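Local coordinates for ribose-phosphate pyrophosphokinase (Mycobacterium smegmatis, PDB 5MP7), which probably catalyses the transfer of the pyrophosphoryl group of ATP to the 1-hydroxyl of ribose 5-phosphate, forming the central metabolite PRPP with magnesium as cofactor, at residues K224-T229 against D249-V254; M172-P177 against K187-L192; M13-R18 against E54-C59. All coordinates share one frame; numbering follows the deposited sequence.

Contact 1 of 3, residues K224-T229 against D249-V254; sequences KTCILT and DGAKDV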
ATOM      1  N   LYS A 224      64.516  18.910  49.038  1.00 46.56           N
ATOM      2  CA  LYS A 224      64.396  17.510  49.470  1.00 47.21           C
ATOM      3  C   LYS A 224      63.743  16.666  48.405  1.00 41.01           C
ATOM      4  O   LYS A 224      63.017  17.187  47.552  1.00 41.49           O
ATOM      5  CB  LYS A 224      63.565  17.415  50.748  1.00 51.40           C
ATOM      6  CG  LYS A 224      64.052  18.281  51.906  1.00 56.43           C
ATOM      7  CD  LYS A 224      64.773  17.458  52.919  1.00 59.90           C
ATOM      8  CE  LYS A 224      65.131  18.199  54.162  1.00 69.31           C
ATOM      9  NZ  LYS A 224      65.380  17.236  55.262  1.00 71.31           N
ATOM     10  N   THR A 225      63.997  15.364  48.473  1.00 39.24           N
ATOM     11  CA  THR A 225      63.322  14.375  47.621  1.00 38.97           C
ATOM     12  C   THR A 225      62.031  13.965  48.290  1.00 36.09           C
ATOM     13  O   THR A 225      62.054  13.277  49.301  1.00 39.06           O
ATOM     14  CB  THR A 225      64.227  13.157  47.411  1.00 38.78           C
ATOM     15  OG1 THR A 225      65.432  13.596  46.772  1.00 43.99           O
ATOM     16  CG2 THR A 225      63.565  12.114  46.526  1.00 40.88           C
ATOM     17  N   CYS A 226      60.904  14.384  47.729  1.00 35.18           N
ATOM     18  CA  CYS A 226      59.585  14.112  48.307  1.00 34.06           C
ATOM     19  C   CYS A 226      59.004  12.769  47.880  1.00 35.33           C
ATOM     20  O   CYS A 226      58.911  12.514  46.709  1.00 32.43           O
ATOM     21  CB  CYS A 226      58.611  15.182  47.882  1.00 35.45           C
ATOM     22  SG  CYS A 226      59.098  16.769  48.556  1.00 46.80           S
ATOM     23  N   ILE A 227      58.575  11.960  48.851  1.00 35.33           N
ATOM     24  CA  ILE A 227      57.827  10.753  48.615  1.00 34.62           C
ATOM     25  C   ILE A 227      56.354  11.074  48.879  1.00 36.47           C
ATOM     26  O   ILE A 227      55.931  11.137  50.030  1.00 34.37           O
ATOM     27  CB  ILE A 227      58.247   9.621  49.571  1.00 35.87           C
ATOM     28  CG1 ILE A 227      59.768   9.524  49.737  1.00 40.23           C
ATOM     29  CG2 ILE A 227      57.689   8.296  49.101  1.00 35.97           C
ATOM     30  CD1 ILE A 227      60.558   9.242  48.482  1.00 45.31           C
ATOM     31  N   LEU A 228      55.590  11.282  47.812  1.00 35.64           N
ATOM     32  CA  LEU A 228      54.169  11.561  47.892  1.00 33.75           C
ATOM     33  C   LEU A 228      53.426  10.251  47.953  1.00 38.04           C
ATOM     34  O   LEU A 228      53.452   9.465  47.009  1.00 38.66           O
ATOM     35  CB  LEU A 228      53.734  12.285  46.646  1.00 35.81           C
ATOM     36  CG  LEU A 228      52.533  13.192  46.556  1.00 38.10           C
ATOM     37  CD1 LEU A 228      52.274  13.939  47.837  1.00 41.09           C
ATOM     38  CD2 LEU A 228      52.766  14.140  45.392  1.00 39.50           C
ATOM     39  N   THR A 229      52.759   9.980  49.063  1.00 44.19           N
ATOM     40  CA  THR A 229      52.164   8.664  49.278  1.00 44.47           C
ATOM     41  C   THR A 229      50.634   8.757  49.357  1.00 42.83           C
ATOM     42  O   THR A 229      50.093   9.587  50.055  1.00 41.78           O
ATOM     43  CB  THR A 229      52.802   7.949  50.498  1.00 45.59           C
ATOM     44  OG1 THR A 229      52.294   6.621  50.583  1.00 54.82           O
ATOM     45  CG2 THR A 229      52.520   8.664  51.779  1.00 47.41           C
ATOM     46  N   ASP A 249      57.447  24.914  46.071  1.00 57.14           N
ATOM     47  CA  ASP A 249      58.076  25.101  47.375  1.00 58.98           C
ATOM     48  C   ASP A 249      59.528  24.638  47.409  1.00 57.02           C
ATOM     49  O   ASP A 249      60.133  24.552  48.481  1.00 53.89           O
ATOM     50  CB  ASP A 249      57.247  24.434  48.460  1.00 62.22           C
ATOM     51  CG  ASP A 249      56.059  25.280  48.874  1.00 79.27           C
ATOM     52  OD1 ASP A 249      56.306  26.210  49.668  1.00 83.50           O
ATOM     53  OD2 ASP A 249      54.913  25.050  48.417  1.00 83.52           O
ATOM     54  N   GLY A 250      60.093  24.368  46.232  1.00 52.09           N
ATOM     55  CA  GLY A 250      61.528  24.142  46.096  1.00 49.76           C
ATOM     56  C   GLY A 250      61.990  22.734  46.345  1.00 46.25           C
ATOM     57  O   GLY A 250      63.131  22.524  46.755  1.00 49.37           O
ATOM     58  N   ALA A 251      61.134  21.765  46.055  1.00 45.99           N
ATOM     59  CA  ALA A 251      61.517  20.365  46.170  1.00 46.23           C
ATOM     60  C   ALA A 251      62.487  20.010  45.056  1.00 42.11           C
ATOM     61  O   ALA A 251      62.302  20.424  43.924  1.00 38.85           O
ATOM     62  CB  ALA A 251      60.290  19.472  46.090  1.00 48.94           C
ATOM     63  N   LYS A 252      63.506  19.240  45.378  1.00 41.84           N
ATOM     64  CA  LYS A 252      64.424  18.763  44.364  1.00 52.66           C
ATOM     65  C   LYS A 252      63.752  17.775  43.416  1.00 53.72           C
ATOM     66  O   LYS A 252      63.912  17.847  42.221  1.00 52.66           O
ATOM     67  CB  LYS A 252      65.602  18.068  45.017  1.00 57.75           C
ATOM     68  CG  LYS A 252      66.738  17.776  44.064  1.00 65.85           C
ATOM     69  CD  LYS A 252      67.750  16.772  44.670  1.00 76.63           C
ATOM     70  CE  LYS A 252      67.707  15.428  43.941  1.00 79.27           C
ATOM     71  NZ  LYS A 252      69.062  14.965  43.529  1.00 79.93           N
ATOM     72  N   ASP A 253      63.018  16.843  43.991  1.00 61.21           N
ATOM     73  CA  ASP A 253      62.470  15.666  43.312  1.00 64.42           C
ATOM     74  C   ASP A 253      61.130  15.309  43.943  1.00 55.90           C
ATOM     75  O   ASP A 253      60.938  15.555  45.145  1.00 53.33           O
ATOM     76  CB  ASP A 253      63.421  14.483  43.554  1.00 74.35           C
ATOM     77  CG  ASP A 253      64.140  14.005  42.303  1.00 89.70           C
ATOM     78  OD1 ASP A 253      63.743  14.377  41.178  1.00107.33           O
ATOM     79  OD2 ASP A 253      65.105  13.213  42.439  1.00 94.27           O
ATOM     80  N   VAL A 254      60.234  14.709  43.162  1.00 45.19           N
ATOM     81  CA  VAL A 254      59.021  14.099  43.700  1.00 42.52           C
ATOM     82  C   VAL A 254      58.813  12.669  43.202  1.00 38.73           C
ATOM     83  O   VAL A 254      58.789  12.441  42.011  1.00 34.59           O
ATOM     84  CB  VAL A 254      57.747  14.892  43.368  1.00 41.77           C
ATOM     85  CG1 VAL A 254      56.544  14.225  44.036  1.00 40.94           C
ATOM     86  CG2 VAL A 254      57.865  16.313  43.882  1.00 43.01           C
TER

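Contact 2 of 3, residues M172-P177 against K187-L192; sequences MVVVSP and KWADSL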
ATOM      1  N   MET A 172      65.283  12.573  52.149  1.00 46.19           N
ATOM      2  CA  MET A 172      63.850  12.337  51.942  1.00 50.15           C
ATOM      3  C   MET A 172      62.910  13.072  52.918  1.00 46.62           C
ATOM      4  O   MET A 172      63.225  13.243  54.067  1.00 45.88           O
ATOM      5  CB  MET A 172      63.572  10.829  51.987  1.00 56.76           C
ATOM      6  CG  MET A 172      64.170  10.060  50.800  1.00 63.32           C
ATOM      7  SD  MET A 172      63.716   8.295  50.754  1.00 63.98           S
ATOM      8  CE  MET A 172      64.769   7.591  52.027  1.00 66.25           C
ATOM      9  N   VAL A 173      61.753  13.485  52.417  1.00 41.35           N
ATOM     10  CA  VAL A 173      60.643  13.854  53.262  1.00 38.40           C
ATOM     11  C   VAL A 173      59.392  13.095  52.736  1.00 37.21           C
ATOM     12  O   VAL A 173      59.175  12.982  51.517  1.00 32.26           O
ATOM     13  CB  VAL A 173      60.463  15.403  53.337  1.00 43.32           C
ATOM     14  CG1 VAL A 173      60.044  15.990  52.005  1.00 42.85           C
ATOM     15  CG2 VAL A 173      59.427  15.807  54.374  1.00 44.08           C
ATOM     16  N   VAL A 174      58.611  12.494  53.645  1.00 33.56           N
ATOM     17  CA  VAL A 174      57.378  11.818  53.255  1.00 29.31           C
ATOM     18  C   VAL A 174      56.295  12.866  53.268  1.00 30.38           C
ATOM     19  O   VAL A 174      56.188  13.609  54.223  1.00 32.87           O
ATOM     20  CB  VAL A 174      57.056  10.643  54.175  1.00 27.52           C
ATOM     21  CG1 VAL A 174      55.804   9.953  53.719  1.00 28.32           C
ATOM     22  CG2 VAL A 174      58.160   9.622  54.128  1.00 28.37           C
ATOM     23  N   VAL A 175      55.504  12.946  52.209  1.00 32.22           N
ATOM     24  CA  VAL A 175      54.446  13.964  52.085  1.00 31.00           C
ATOM     25  C   VAL A 175      53.094  13.303  51.868  1.00 32.44           C
ATOM     26  O   VAL A 175      52.934  12.458  50.982  1.00 30.47           O
ATOM     27  CB  VAL A 175      54.711  14.903  50.917  1.00 32.16           C
ATOM     28  CG1 VAL A 175      53.677  16.009  50.868  1.00 33.38           C
ATOM     29  CG2 VAL A 175      56.102  15.494  51.034  1.00 36.26           C
ATOM     30  N   SER A 176      52.113  13.701  52.657  1.00 33.21           N
ATOM     31  CA  SER A 176      50.746  13.254  52.454  1.00 35.94           C
ATOM     32  C   SER A 176      49.979  14.283  51.615  1.00 36.47           C
ATOM     33  O   SER A 176      49.997  15.466  51.905  1.00 35.93           O
ATOM     34  CB  SER A 176      50.053  13.073  53.788  1.00 38.22           C
ATOM     35  OG  SER A 176      48.773  12.500  53.575  1.00 43.99           O
ATOM     36  N   PRO A 177      49.297  13.843  50.564  1.00 40.35           N
ATOM     37  CA  PRO A 177      48.615  14.797  49.675  1.00 43.94           C
ATOM     38  C   PRO A 177      47.363  15.418  50.284  1.00 49.34           C
ATOM     39  O   PRO A 177      46.811  16.354  49.706  1.00 49.52           O
ATOM     40  CB  PRO A 177      48.273  13.970  48.438  1.00 44.07           C
ATOM     41  CG  PRO A 177      48.361  12.550  48.880  1.00 42.97           C
ATOM     42  CD  PRO A 177      49.131  12.453  50.144  1.00 40.32           C
ATOM     43  N   LYS A 187      53.728   6.320  59.215  1.00 41.24           N
ATOM     44  CA  LYS A 187      54.245   4.932  59.197  1.00 44.49           C
ATOM     45  C   LYS A 187      55.363   4.728  58.158  1.00 39.87           C
ATOM     46  O   LYS A 187      56.338   4.054  58.419  1.00 35.32           O
ATOM     47  CB  LYS A 187      53.120   3.912  58.931  1.00 49.97           C
ATOM     48  CG  LYS A 187      52.083   3.758  60.053  1.00 55.74           C
ATOM     49  CD  LYS A 187      51.169   2.528  59.874  1.00 58.19           C
ATOM     50  CE  LYS A 187      51.564   1.227  60.508  1.00 64.47           C
ATOM     51  NZ  LYS A 187      52.288   1.271  61.791  1.00 66.68           N
ATOM     52  N   TRP A 188      55.217   5.340  56.998  1.00 36.89           N
ATOM     53  CA  TRP A 188      56.223   5.239  55.957  1.00 37.67           C
ATOM     54  C   TRP A 188      57.512   5.917  56.377  1.00 33.93           C
ATOM     55  O   TRP A 188      58.593   5.423  56.108  1.00 30.54           O
ATOM     56  CB  TRP A 188      55.722   5.887  54.661  1.00 38.94           C
ATOM     57  CG  TRP A 188      54.806   5.037  53.896  1.00 40.15           C
ATOM     58  CD1 TRP A 188      53.747   4.364  54.368  1.00 43.98           C
ATOM     59  CD2 TRP A 188      54.841   4.811  52.502  1.00 42.17           C
ATOM     60  NE1 TRP A 188      53.108   3.708  53.353  1.00 47.63           N
ATOM     61  CE2 TRP A 188      53.771   3.972  52.189  1.00 45.24           C
ATOM     62  CE3 TRP A 188      55.692   5.228  51.485  1.00 49.55           C
ATOM     63  CZ2 TRP A 188      53.520   3.529  50.893  1.00 48.70           C
ATOM     64  CZ3 TRP A 188      55.464   4.781  50.203  1.00 50.76           C
ATOM     65  CH2 TRP A 188      54.382   3.942  49.915  1.00 51.47           C
ATOM     66  N   ALA A 189      57.393   7.099  56.964  1.00 32.88           N
ATOM     67  CA  ALA A 189      58.574   7.855  57.401  1.00 32.78           C
ATOM     68  C   ALA A 189      59.379   7.035  58.395  1.00 36.87           C
ATOM     69  O   ALA A 189      60.606   7.031  58.332  1.00 40.51           O
ATOM     70  CB  ALA A 189      58.172   9.172  58.001  1.00 31.79           C
ATOM     71  N   ASP A 190      58.696   6.312  59.278  1.00 40.95           N
ATOM     72  CA  ASP A 190      59.365   5.394  60.227  1.00 48.04           C
ATOM     73  C   ASP A 190      60.097   4.252  59.485  1.00 47.00           C
ATOM     74  O   ASP A 190      61.251   3.960  59.767  1.00 42.82           O
ATOM     75  CB  ASP A 190      58.371   4.819  61.269  1.00 55.75           C
ATOM     76  CG  ASP A 190      57.900   5.861  62.321  1.00 68.90           C
ATOM     77  OD1 ASP A 190      58.629   6.842  62.567  1.00 79.36           O
ATOM     78  OD2 ASP A 190      56.806   5.710  62.928  1.00 68.52           O
ATOM     79  N   SER A 191      59.424   3.650  58.505  1.00 50.32           N
ATOM     80  CA  SER A 191      59.994   2.574  57.658  1.00 53.60           C
ATOM     81  C   SER A 191      61.208   3.024  56.844  1.00 52.28           C
ATOM     82  O   SER A 191      62.072   2.213  56.544  1.00 52.70           O
ATOM     83  CB  SER A 191      58.953   2.083  56.653  1.00 54.12           C
ATOM     84  OG  SER A 191      58.708   3.129  55.715  1.00 76.09           O
ATOM     85  N   LEU A 192      61.239   4.302  56.457  1.00 47.05           N
ATOM     86  CA  LEU A 192      62.345   4.863  55.672  1.00 45.67           C
ATOM     87  C   LEU A 192      63.509   5.418  56.508  1.00 47.23           C
ATOM     88  O   LEU A 192      64.336   6.175  55.979  1.00 49.12           O
ATOM     89  CB  LEU A 192      61.794   5.963  54.745  1.00 43.48           C
ATOM     90  CG  LEU A 192      60.780   5.435  53.732  1.00 43.26           C
ATOM     91  CD1 LEU A 192      60.123   6.568  52.973  1.00 41.92           C
ATOM     92  CD2 LEU A 192      61.468   4.492  52.747  1.00 48.61           C
TER

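Contact 3 of 3, residues M13-R18 against E54-C59; sequences MLFAGR and ESVRGC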
ATOM      1  N   MET A  13      41.195 -24.928  46.248  1.00 31.24           N
ATOM      2  CA  MET A  13      40.759 -24.580  44.909  1.00 31.48           C
ATOM      3  C   MET A  13      40.684 -23.087  44.723  1.00 27.98           C
ATOM      4  O   MET A  13      40.132 -22.354  45.515  1.00 26.20           O
ATOM      5  CB  MET A  13      39.416 -25.198  44.586  1.00 32.92           C
ATOM      6  CG  MET A  13      39.553 -26.648  44.233  1.00 38.23           C
ATOM      7  SD  MET A  13      37.949 -27.414  43.921  1.00 46.75           S
ATOM      8  CE  MET A  13      37.795 -27.149  42.154  1.00 48.66           C
ATOM      9  N   LEU A  14      41.212 -22.658  43.607  1.00 29.54           N
ATOM     10  CA  LEU A  14      41.343 -21.277  43.286  1.00 28.92           C
ATOM     11  C   LEU A  14      40.394 -20.998  42.120  1.00 28.37           C
ATOM     12  O   LEU A  14      40.445 -21.636  41.089  1.00 30.16           O
ATOM     13  CB  LEU A  14      42.815 -21.015  42.968  1.00 29.91           C
ATOM     14  CG  LEU A  14      43.159 -19.602  42.488  1.00 37.12           C
ATOM     15  CD1 LEU A  14      43.003 -18.514  43.572  1.00 38.70           C
ATOM     16  CD2 LEU A  14      44.585 -19.641  41.973  1.00 37.85           C
ATOM     17  N   PHE A  15      39.547 -20.006  42.292  1.00 28.92           N
ATOM     18  CA  PHE A  15      38.607 -19.564  41.279  1.00 28.96           C
ATOM     19  C   PHE A  15      38.932 -18.108  40.942  1.00 32.29           C
ATOM     20  O   PHE A  15      39.369 -17.357  41.800  1.00 34.40           O
ATOM     21  CB  PHE A  15      37.207 -19.630  41.836  1.00 27.60           C
ATOM     22  CG  PHE A  15      36.831 -20.988  42.294  1.00 29.33           C
ATOM     23  CD1 PHE A  15      37.170 -21.443  43.555  1.00 28.43           C
ATOM     24  CD2 PHE A  15      36.154 -21.837  41.434  1.00 30.97           C
ATOM     25  CE1 PHE A  15      36.838 -22.738  43.930  1.00 29.93           C
ATOM     26  CE2 PHE A  15      35.820 -23.114  41.799  1.00 29.35           C
ATOM     27  CZ  PHE A  15      36.173 -23.581  43.028  1.00 28.78           C
ATOM     28  N   ALA A  16      38.700 -17.705  39.709  1.00 33.08           N
ATOM     29  CA  ALA A  16      39.019 -16.360  39.294  1.00 36.50           C
ATOM     30  C   ALA A  16      37.962 -15.835  38.371  1.00 36.55           C
ATOM     31  O   ALA A  16      37.463 -16.546  37.510  1.00 34.36           O
ATOM     32  CB  ALA A  16      40.361 -16.323  38.606  1.00 36.05           C
ATOM     33  N   GLY A  17      37.593 -14.583  38.584  1.00 37.17           N
ATOM     34  CA  GLY A  17      36.789 -13.867  37.611  1.00 40.52           C
ATOM     35  C   GLY A  17      37.617 -13.364  36.431  1.00 38.12           C
ATOM     36  O   GLY A  17      38.825 -13.507  36.407  1.00 41.07           O
ATOM     37  N   ARG A  18      36.932 -12.794  35.450  1.00 40.63           N
ATOM     38  CA  ARG A  18      37.533 -12.385  34.174  1.00 41.87           C
ATOM     39  C   ARG A  18      38.188 -11.008  34.183  1.00 35.55           C
ATOM     40  O   ARG A  18      38.836 -10.661  33.224  1.00 35.17           O
ATOM     41  CB  ARG A  18      36.457 -12.366  33.086  1.00 43.92           C
ATOM     42  CG  ARG A  18      35.908 -13.737  32.731  1.00 47.03           C
ATOM     43  CD  ARG A  18      34.710 -13.584  31.802  1.00 47.20           C
ATOM     44  NE  ARG A  18      33.554 -13.020  32.511  1.00 52.12           N
ATOM     45  CZ  ARG A  18      32.500 -12.410  31.953  1.00 53.47           C
ATOM     46  NH1 ARG A  18      32.425 -12.260  30.636  1.00 54.93           N
ATOM     47  NH2 ARG A  18      31.509 -11.964  32.726  1.00 54.55           N
ATOM     48  N   GLU A  54      34.409 -28.477  36.846  1.00 45.96           N
ATOM     49  CA  GLU A  54      34.871 -29.636  37.610  1.00 48.68           C
ATOM     50  C   GLU A  54      34.225 -29.579  38.983  1.00 48.45           C
ATOM     51  O   GLU A  54      33.582 -28.564  39.321  1.00 51.88           O
ATOM     52  CB  GLU A  54      36.407 -29.670  37.710  1.00 55.33           C
ATOM     53  CG  GLU A  54      37.064 -28.318  37.958  1.00 63.68           C
ATOM     54  CD  GLU A  54      38.597 -28.382  38.031  1.00 70.04           C
ATOM     55  OE1 GLU A  54      39.122 -29.047  38.951  1.00 69.22           O
ATOM     56  OE2 GLU A  54      39.281 -27.742  37.181  1.00 65.62           O
ATOM     57  N   SER A  55      34.368 -30.654  39.768  1.00 43.47           N
ATOM     58  CA  SER A  55      33.709 -30.732  41.079  1.00 41.35           C
ATOM     59  C   SER A  55      34.284 -29.729  42.064  1.00 36.63           C
ATOM     60  O   SER A  55      35.488 -29.502  42.070  1.00 37.60           O
ATOM     61  CB  SER A  55      33.788 -32.132  41.704  1.00 41.39           C
ATOM     62  OG  SER A  55      32.826 -32.244  42.776  1.00 46.30           O
ATOM     63  N   VAL A  56      33.419 -29.116  42.869  1.00 31.87           N
ATOM     64  CA  VAL A  56      33.857 -28.184  43.911  1.00 30.88           C
ATOM     65  C   VAL A  56      33.447 -28.603  45.311  1.00 29.67           C
ATOM     66  O   VAL A  56      33.753 -27.940  46.285  1.00 32.25           O
ATOM     67  CB  VAL A  56      33.347 -26.770  43.623  1.00 31.19           C
ATOM     68  CG1 VAL A  56      33.832 -26.305  42.262  1.00 33.15           C
ATOM     69  CG2 VAL A  56      31.833 -26.696  43.673  1.00 31.39           C
ATOM     70  N   ARG A  57      32.777 -29.731  45.426  1.00 34.13           N
ATOM     71  CA  ARG A  57      32.296 -30.266  46.699  1.00 33.36           C
ATOM     72  C   ARG A  57      33.462 -30.488  47.664  1.00 29.99           C
ATOM     73  O   ARG A  57      34.480 -31.039  47.293  1.00 31.69           O
ATOM     74  CB  ARG A  57      31.485 -31.533  46.365  1.00 36.61           C
ATOM     75  CG  ARG A  57      30.902 -32.252  47.541  1.00 39.44           C
ATOM     76  CD  ARG A  57      30.201 -33.539  47.155  1.00 41.39           C
ATOM     77  NE  ARG A  57      28.775 -33.308  46.975  1.00 42.80           N
ATOM     78  CZ  ARG A  57      28.197 -33.092  45.800  1.00 46.89           C
ATOM     79  NH1 ARG A  57      28.907 -33.071  44.654  1.00 51.34           N
ATOM     80  NH2 ARG A  57      26.884 -32.910  45.760  1.00 41.94           N
ATOM     81  N   GLY A  58      33.345 -29.931  48.866  1.00 30.25           N
ATOM     82  CA  GLY A  58      34.315 -30.131  49.938  1.00 28.31           C
ATOM     83  C   GLY A  58      35.591 -29.322  49.929  1.00 30.71           C
ATOM     84  O   GLY A  58      36.417 -29.474  50.834  1.00 31.65           O
ATOM     85  N   CYS A  59      35.727 -28.398  48.978  1.00 33.50           N
ATOM     86  CA  CYS A  59      36.946 -27.631  48.815  1.00 35.30           C
ATOM     87  C   CYS A  59      37.047 -26.398  49.739  1.00 36.47           C
ATOM     88  O   CYS A  59      36.068 -25.890  50.261  1.00 31.73           O
ATOM     89  CB  CYS A  59      37.088 -27.183  47.363  1.00 37.73           C
ATOM     90  SG  CYS A  59      36.014 -25.785  46.870  1.00 45.47           S
TER

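Contact 1 of 3, residues K224-T229 against D249-V254
C226 and V254 face each other as a parallel bridge pair whose side chains share one face of the sheet, and this end of the contact is its tightly packed part. The amide N of C226 donates to D253 O at 2.8 Å, an almost straight bond (168° at the hydrogen). The next carbonyl returns a softer link: C226 O accepts a CA-H...O contact from V254 CA at 3.4 Å. On the face shared with C226, V254 presents both methyls. CG1, anti to the backbone N (chi1 -177°), runs along the sheet to L228 CD2 at 4.0 Å, the two side chains crossing at a slant, while CG2 comes to C226 CB. The sulfur of C226 swings the other way along the strand, beside its own N, and rests on A251 CB at 3.8 Å. L246 of helix 237-248 covers C226 and L228 on this same face, as expected for a beta-alpha-beta crossover in which strand 225-230, that helix and strand 253-258 follow one another. The helix ends in a Schellman motif with G250 at C-prime, its positive phi turning the chain back toward the sheet. Packing thins toward the lysines. K252 N reaches K224 O only through a weak bond, bent to 133°, and K224 sends its NZ to a salt bridge with D171, outside the two segments. On the opposite face T225 and D253 run alongside each other in the same direction, with T225 CG2 at 3.8 Å from D253 CB; T225 OG1 is hydrogen-bonded to E170. Exposed K252 folds at chi3 and chi4, which carries CE past T225 OG1 and leaves NZ in a long, weak ion pair with E170.

Contact 2 of 3, residues M172-P177 against K187-L192
V174 meets W188, A189 and L192 where helix 182-191 packs on strand 172-176, the first two elements of a beta-alpha-beta unit completed by strand 197-202. The backbones come nearest at V174 and A189, whose CA atoms are 5.9 Å apart, a close approach consistent with the small alanine side chain on the helix. From its CA, the CB of V174 points toward the helix and splits into two methyls with different partners. CG1, which a chi1 of -178° sets opposite the backbone N, touches W188 at its CB, 4.2 Å away; the two side chains cross at about a right angle. The indole itself turns away from V174 and goes on to T229 of strand 225-230 and to Q156 and T160 of helix 156-167, so the tryptophan bridges from its own helix to helix 156-167 and the sheet. CG2 carries the denser part of the contact. It stands 3.7 Å from A189 CA and 3.9 Å from A189 CB, on the helix backbone, and also receives L192 CD1. L192 is the first residue to leave helical geometry, yet its amide still bonds to W188 O, and its CB points toward the strand. The side-chain contacts between strand and helix are all apolar, and the flanking backbone bonds of V174 go to P196 and A198 instead. At the start of the strand the side chain of M172 bends near its end, and the terminal methyl CE lies 4.3 Å from L192 CB and 4.2 Å from L192 O.

Contact 3 of 3, residues M13-R18 against E54-C59
M13 and C59 bring the two backbones to a CA-CA distance of 6.3 Å, where the end of a type II turn from V56 to C59, with G58 at positive phi, comes up beside strand 12-16. From M13 a long side chain reaches across to the turn. Its sulfur SD lies 3.6 Å from C59 CB, and a bend at chi3 of 91° brings the terminal methyl CE to the loop, 3.3 Å from S55 O and 4.1 Å from V56 CG1. The methionine thus touches S55, V56 and C59. The loop leads directly from strand 48-52 into strand 60-64, which pairs in parallel with strand 12-16 in the five-stranded sheet of the N-terminal domain, so the contact lies just before that pairing begins; backbone bonds of M13 to D60 and F62 continue it. F15, two residues further along the strand, meets the loop with its ring edge. V56 CG1 sits near the ring plane, 3.7 Å from CZ, the two side chains crossing, while C59 SG makes a sulfur-aromatic contact at the rim, 5.5 Å from the centroid and 82° off the ring normal. F52 packs edge-to-face with the same ring. E54, exposed, runs antiparallel to the M13 side chain, with OE1 4.0 Å from CE and OE2 weakly bonded to A37 N.

How the contacts relate
Contacts 1 and 2 belong to one seven-stranded sheet and touch each other: strands 172-176 and 225-230 are neighbours, joined by probable backbone hydrogen bonds between I227 and both V173 and V175. Contact 1 is strand against strand, held by backbone bonds and ending in charged residues near the surface; contact 2 is helix against strand, buried and apolar. T229 OG1 lies beside the W188 ring between them. Contact 3 stands apart in the other sheet, its centre 46 Å from that of contact 1 and on the opposite side of the chain's centre. Also largely buried, it relies on sulfur, aromatic and methyl contacts between a strand and a loop.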